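Local coordinates for protein benzoate 1,2-dioxygenase beta subunit (Burkholderia mallei ATCC 23344, PDB 3E99) that is the beta subunit, probably structural rather than catalytic, of a ring-hydroxylating dioxygenase that converts benzoate to its cis-1,2-dihydrodiol, at residues 31-42 with 141-150. Sequence-based numbering, arbitrary orientation. Where two conformers were deposited one is given.
Sequences DCYRADAVFWMP and PKIVSKYVVL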
loop_
_atom_site.group_PDB
_atom_site.type_symbol
_atom_site.label_atom_id
_atom_site.label_comp_id
_atom_site.label_asym_id
_atom_site.label_seq_id
_atom_site.Cartn_x
_atom_site.Cartn_y
_atom_site.Cartn_z
ATOM N N ASP A 31 18.854 -15.220 -5.133
ATOM C CA ASP A 31 18.971 -15.241 -6.597
ATOM C C ASP A 31 18.313 -14.071 -7.304
ATOM O O ASP A 31 18.463 -13.948 -8.507
ATOM C CB ASP A 31 18.426 -16.541 -7.184
ATOM C CG ASP A 31 19.430 -17.672 -7.120
ATOM O OD1 ASP A 31 20.660 -17.407 -7.048
ATOM O OD2 ASP A 31 18.962 -18.828 -7.142
ATOM N N CYS A 32 17.619 -13.201 -6.574
ATOM C CA CYS A 32 17.117 -11.953 -7.160
ATOM C C CYS A 32 18.197 -10.896 -7.206
ATOM O O CYS A 32 17.948 -9.802 -7.760
ATOM C CB CYS A 32 15.935 -11.385 -6.339
ATOM S SG CYS A 32 14.517 -12.465 -6.276
ATOM N N TYR A 33 19.362 -11.206 -6.611
ATOM C CA TYR A 33 20.485 -10.280 -6.505
ATOM C C TYR A 33 21.678 -10.722 -7.342
ATOM O O TYR A 33 22.073 -11.880 -7.312
ATOM C CB TYR A 33 20.950 -10.077 -5.048
ATOM C CG TYR A 33 19.918 -9.326 -4.196
ATOM C CD1 TYR A 33 18.785 -9.966 -3.716
ATOM C CD2 TYR A 33 20.090 -7.982 -3.874
ATOM C CE1 TYR A 33 17.846 -9.288 -2.933
ATOM C CE2 TYR A 33 19.171 -7.298 -3.088
ATOM C CZ TYR A 33 18.028 -7.926 -2.662
ATOM O OH TYR A 33 17.113 -7.221 -1.877
ATOM N N ARG A 34 22.238 -9.789 -8.093
ATOM C CA ARG A 34 23.447 -10.082 -8.875
ATOM C C ARG A 34 24.609 -10.338 -7.911
ATOM O O ARG A 34 24.695 -9.736 -6.837
ATOM C CB ARG A 34 23.758 -8.952 -9.856
ATOM C CG ARG A 34 24.209 -9.488 -11.197
ATOM C CD ARG A 34 24.130 -8.465 -12.331
ATOM N NE ARG A 34 25.063 -7.368 -12.126
ATOM C CZ ARG A 34 25.263 -6.405 -13.016
ATOM N NH1 ARG A 34 24.573 -6.389 -14.143
ATOM N NH2 ARG A 34 26.130 -5.442 -12.769
ATOM N N ALA A 35 25.534 -11.226 -8.291
ATOM C CA ALA A 35 26.650 -11.539 -7.393
ATOM C C ALA A 35 27.395 -10.268 -6.936
ATOM O O ALA A 35 27.900 -10.203 -5.817
ATOM C CB ALA A 35 27.601 -12.539 -8.051
ATOM N N ASP A 36 27.421 -9.246 -7.787
ATOM C CA ASP A 36 28.084 -7.972 -7.465
ATOM C C ASP A 36 27.125 -6.904 -6.908
ATOM O O ASP A 36 27.461 -5.723 -6.896
ATOM C CB ASP A 36 28.797 -7.410 -8.698
ATOM C CG ASP A 36 27.851 -6.982 -9.792
ATOM O OD1 ASP A 36 26.692 -7.453 -9.828
ATOM O OD2 ASP A 36 28.288 -6.181 -10.638
ATOM N N ALA A 37 25.957 -7.325 -6.423
ATOM C CA ALA A 37 24.987 -6.386 -5.854
ATOM C C ALA A 37 25.543 -5.658 -4.633
ATOM O O ALA A 37 26.143 -6.274 -3.762
ATOM C CB ALA A 37 23.673 -7.101 -5.490
ATOM N N VAL A 38 25.326 -4.348 -4.579
ATOM C CA VAL A 38 25.614 -3.557 -3.392
ATOM C C VAL A 38 24.290 -3.310 -2.673
ATOM O O VAL A 38 23.281 -3.025 -3.319
ATOM C CB VAL A 38 26.218 -2.166 -3.750
ATOM C CG1 VAL A 38 26.502 -1.368 -2.486
ATOM C CG2 VAL A 38 27.490 -2.330 -4.558
ATOM N N PHE A 39 24.313 -3.422 -1.349
ATOM C CA PHE A 39 23.119 -3.365 -0.511
ATOM C C PHE A 39 23.465 -2.423 0.609
ATOM O O PHE A 39 24.363 -2.692 1.376
ATOM C CB PHE A 39 22.808 -4.764 0.035
ATOM C CG PHE A 39 21.527 -4.865 0.834
ATOM C CD1 PHE A 39 21.395 -4.239 2.063
ATOM C CD2 PHE A 39 20.460 -5.631 0.355
ATOM C CE1 PHE A 39 20.199 -4.354 2.808
ATOM C CE2 PHE A 39 19.272 -5.752 1.091
ATOM C CZ PHE A 39 19.149 -5.120 2.320
ATOM N N TRP A 40 22.745 -1.321 0.708
ATOM C CA TRP A 40 23.105 -0.257 1.597
ATOM C C TRP A 40 21.903 0.382 2.277
ATOM O O TRP A 40 21.013 0.990 1.621
ATOM C CB TRP A 40 23.871 0.788 0.813
ATOM C CG TRP A 40 24.302 1.931 1.624
ATOM C CD1 TRP A 40 24.661 1.924 2.949
ATOM C CD2 TRP A 40 24.470 3.265 1.168
ATOM N NE1 TRP A 40 25.030 3.186 3.341
ATOM C CE2 TRP A 40 24.913 4.033 2.270
ATOM C CE3 TRP A 40 24.289 3.894 -0.067
ATOM C CZ2 TRP A 40 25.165 5.406 2.177
ATOM C CZ3 TRP A 40 24.508 5.273 -0.162
ATOM C CH2 TRP A 40 24.958 6.013 0.952
HETATM N N MSE A 41 21.877 0.251 3.598
HETATM C CA MSE A 41 20.922 0.975 4.403
HETATM C C MSE A 41 21.675 1.909 5.295
HETATM O O MSE A 41 22.170 1.464 6.326
HETATM C CB MSE A 41 20.050 0.039 5.243
HETATM C CG MSE A 41 19.042 0.793 6.120
HETATM SE SE MSE A 41 17.678 -0.469 6.926
HETATM C CE MSE A 41 18.831 -1.456 7.924
ATOM N N PRO A 42 21.763 3.203 4.907
ATOM C CA PRO A 42 22.467 4.204 5.711
ATOM C C PRO A 42 21.856 4.468 7.102
ATOM O O PRO A 42 20.678 4.225 7.338
ATOM C CB PRO A 42 22.382 5.460 4.853
ATOM C CG PRO A 42 21.185 5.242 3.989
ATOM C CD PRO A 42 21.197 3.814 3.681
ATOM N N PRO A 141 15.376 -11.137 -13.726
ATOM C CA PRO A 141 15.964 -9.866 -13.297
ATOM C C PRO A 141 16.930 -10.040 -12.141
ATOM O O PRO A 141 16.773 -10.977 -11.368
ATOM C CB PRO A 141 14.733 -9.041 -12.853
ATOM C CG PRO A 141 13.603 -9.677 -13.584
ATOM C CD PRO A 141 13.911 -11.122 -13.545
ATOM N N LYS A 142 17.902 -9.125 -12.023
ATOM C CA LYS A 142 18.905 -9.190 -10.976
ATOM C C LYS A 142 19.171 -7.803 -10.424
ATOM O O LYS A 142 19.514 -6.871 -11.170
ATOM C CB LYS A 142 20.228 -9.773 -11.502
ATOM C CG LYS A 142 20.197 -11.195 -12.036
ATOM C CD LYS A 142 20.265 -12.240 -10.896
ATOM C CE LYS A 142 20.131 -13.669 -11.366
ATOM N NZ LYS A 142 20.441 -14.642 -10.236
ATOM N N ILE A 143 18.968 -7.648 -9.121
ATOM C CA ILE A 143 19.301 -6.402 -8.446
ATOM C C ILE A 143 20.806 -6.116 -8.501
ATOM O O ILE A 143 21.614 -6.927 -8.082
ATOM C CB ILE A 143 18.838 -6.397 -6.981
ATOM C CG1 ILE A 143 17.272 -6.456 -6.941
ATOM C CG2 ILE A 143 19.439 -5.160 -6.280
ATOM C CD1 ILE A 143 16.651 -6.967 -5.678
ATOM N N VAL A 144 21.162 -4.939 -8.997
ATOM C CA VAL A 144 22.572 -4.491 -9.079
ATOM C C VAL A 144 22.898 -3.589 -7.888
ATOM O O VAL A 144 24.004 -3.616 -7.367
ATOM C CB VAL A 144 22.822 -3.702 -10.375
ATOM C CG1 VAL A 144 24.185 -3.070 -10.329
ATOM C CG2 VAL A 144 22.685 -4.618 -11.585
ATOM N N SER A 145 21.915 -2.830 -7.413
ATOM C CA SER A 145 22.097 -1.965 -6.245
ATOM C C SER A 145 20.779 -1.767 -5.482
ATOM O O SER A 145 19.750 -1.534 -6.086
ATOM C CB SER A 145 22.668 -0.601 -6.681
ATOM O OG SER A 145 22.405 0.430 -5.726
ATOM N N LYS A 146 20.834 -1.877 -4.151
ATOM C CA LYS A 146 19.730 -1.590 -3.267
ATOM C C LYS A 146 20.136 -0.587 -2.182
ATOM O O LYS A 146 21.102 -0.771 -1.453
ATOM C CB LYS A 146 19.175 -2.876 -2.671
ATOM C CG LYS A 146 18.131 -2.679 -1.562
ATOM C CD LYS A 146 17.382 -3.924 -1.371
ATOM C CE LYS A 146 16.482 -3.858 -0.114
ATOM N NZ LYS A 146 15.545 -5.052 -0.109
ATOM N N TYR A 147 19.357 0.493 -2.098
ATOM C CA TYR A 147 19.535 1.561 -1.148
ATOM C C TYR A 147 18.214 1.691 -0.400
ATOM O O TYR A 147 17.152 1.830 -1.033
ATOM C CB TYR A 147 19.806 2.850 -1.915
ATOM C CG TYR A 147 19.868 4.097 -1.086
ATOM C CD1 TYR A 147 20.989 4.386 -0.325
ATOM C CD2 TYR A 147 18.825 5.010 -1.101
ATOM C CE1 TYR A 147 21.076 5.542 0.403
ATOM C CE2 TYR A 147 18.897 6.176 -0.365
ATOM C CZ TYR A 147 20.018 6.440 0.385
ATOM O OH TYR A 147 20.080 7.617 1.113
ATOM N N VAL A 148 18.287 1.648 0.922
ATOM C CA VAL A 148 17.112 1.624 1.778
ATOM C C VAL A 148 17.242 2.697 2.818
ATOM O O VAL A 148 18.198 2.695 3.590
ATOM C CB VAL A 148 16.962 0.294 2.543
ATOM C CG1 VAL A 148 15.696 0.324 3.432
ATOM C CG2 VAL A 148 16.933 -0.874 1.622
ATOM N N VAL A 149 16.273 3.578 2.847
ATOM C CA VAL A 149 16.097 4.591 3.889
ATOM C C VAL A 149 14.999 4.139 4.864
ATOM O O VAL A 149 13.789 4.068 4.516
ATOM C CB VAL A 149 15.774 5.954 3.215
ATOM C CG1 VAL A 149 15.515 7.088 4.232
ATOM C CG2 VAL A 149 16.928 6.300 2.279
ATOM N N LEU A 150 15.434 3.783 6.079
ATOM C CA LEU A 150 14.511 3.443 7.161
ATOM C C LEU A 150 14.143 4.698 7.890
ATOM O O LEU A 150 14.986 5.353 8.532
ATOM C CB LEU A 150 15.135 2.474 8.133
ATOM C CG LEU A 150 14.326 2.085 9.361
ATOM C CD1 LEU A 150 13.167 1.226 8.969
ATOM C CD2 LEU A 150 15.253 1.389 10.317
HETATM O O HOH W 1 22.458 -14.033 -9.019
HETATM O O HOH W 2 26.828 -3.213 -7.982
HETATM O O HOH W 3 18.108 4.148 6.344
#
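Three hydrogen-bond partners grip the buried ammonium NZ of K146: the OH of Y33 at 3.2 Å, and, outside the two segments, the OH of Y132 and the main-chain O of I164. E17 bonds the OH of Y33 and forms a weak, long ion pair with the same NZ, so its charge would probably favour the ammonium form. The chain of K146 is extended throughout (CG anti to the backbone N, chi1 172°), which carries its methylenes alongside the F39 ring, CE lying 3.6 Å from F39 CE2, while its CD meets the Y33 ring near the edge. I143 covers a face of that ring with its CD1, 3.6 Å from the centroid and 19° off the normal, a CH-pi contact. Beneath these side chains, strands 37-42 and 145-150 run almost exactly parallel, joined by a ladder in which K146 N reaches V38 O and W40 N reaches K146 O. This parallel pair lies within the curved mixed sheet of the NTF2-like fold, between strands 59-63 and 122-135. A classic beta bulge sets V144 and S145 together against A133 of strand 122-135, and segment 31-42 turns its own corner through a type I beta turn from R34 to A37. There D36 takes R34 side-on, R34 NE to D36 OD1 at 2.8 Å and R34 NH2 to D36 OD2, D135 pairs with NH1, and V144 CG2 sits 3.4 Å from R34 CZ, over the guanidinium centre. On the sheet face opposite F39 and K146, the edge of the Y147 ring meets the face of the six-membered ring of W40 in an offset edge-to-face pair, planes at 60°, and P42 CG packs 3.6 Å from Y147 CE1.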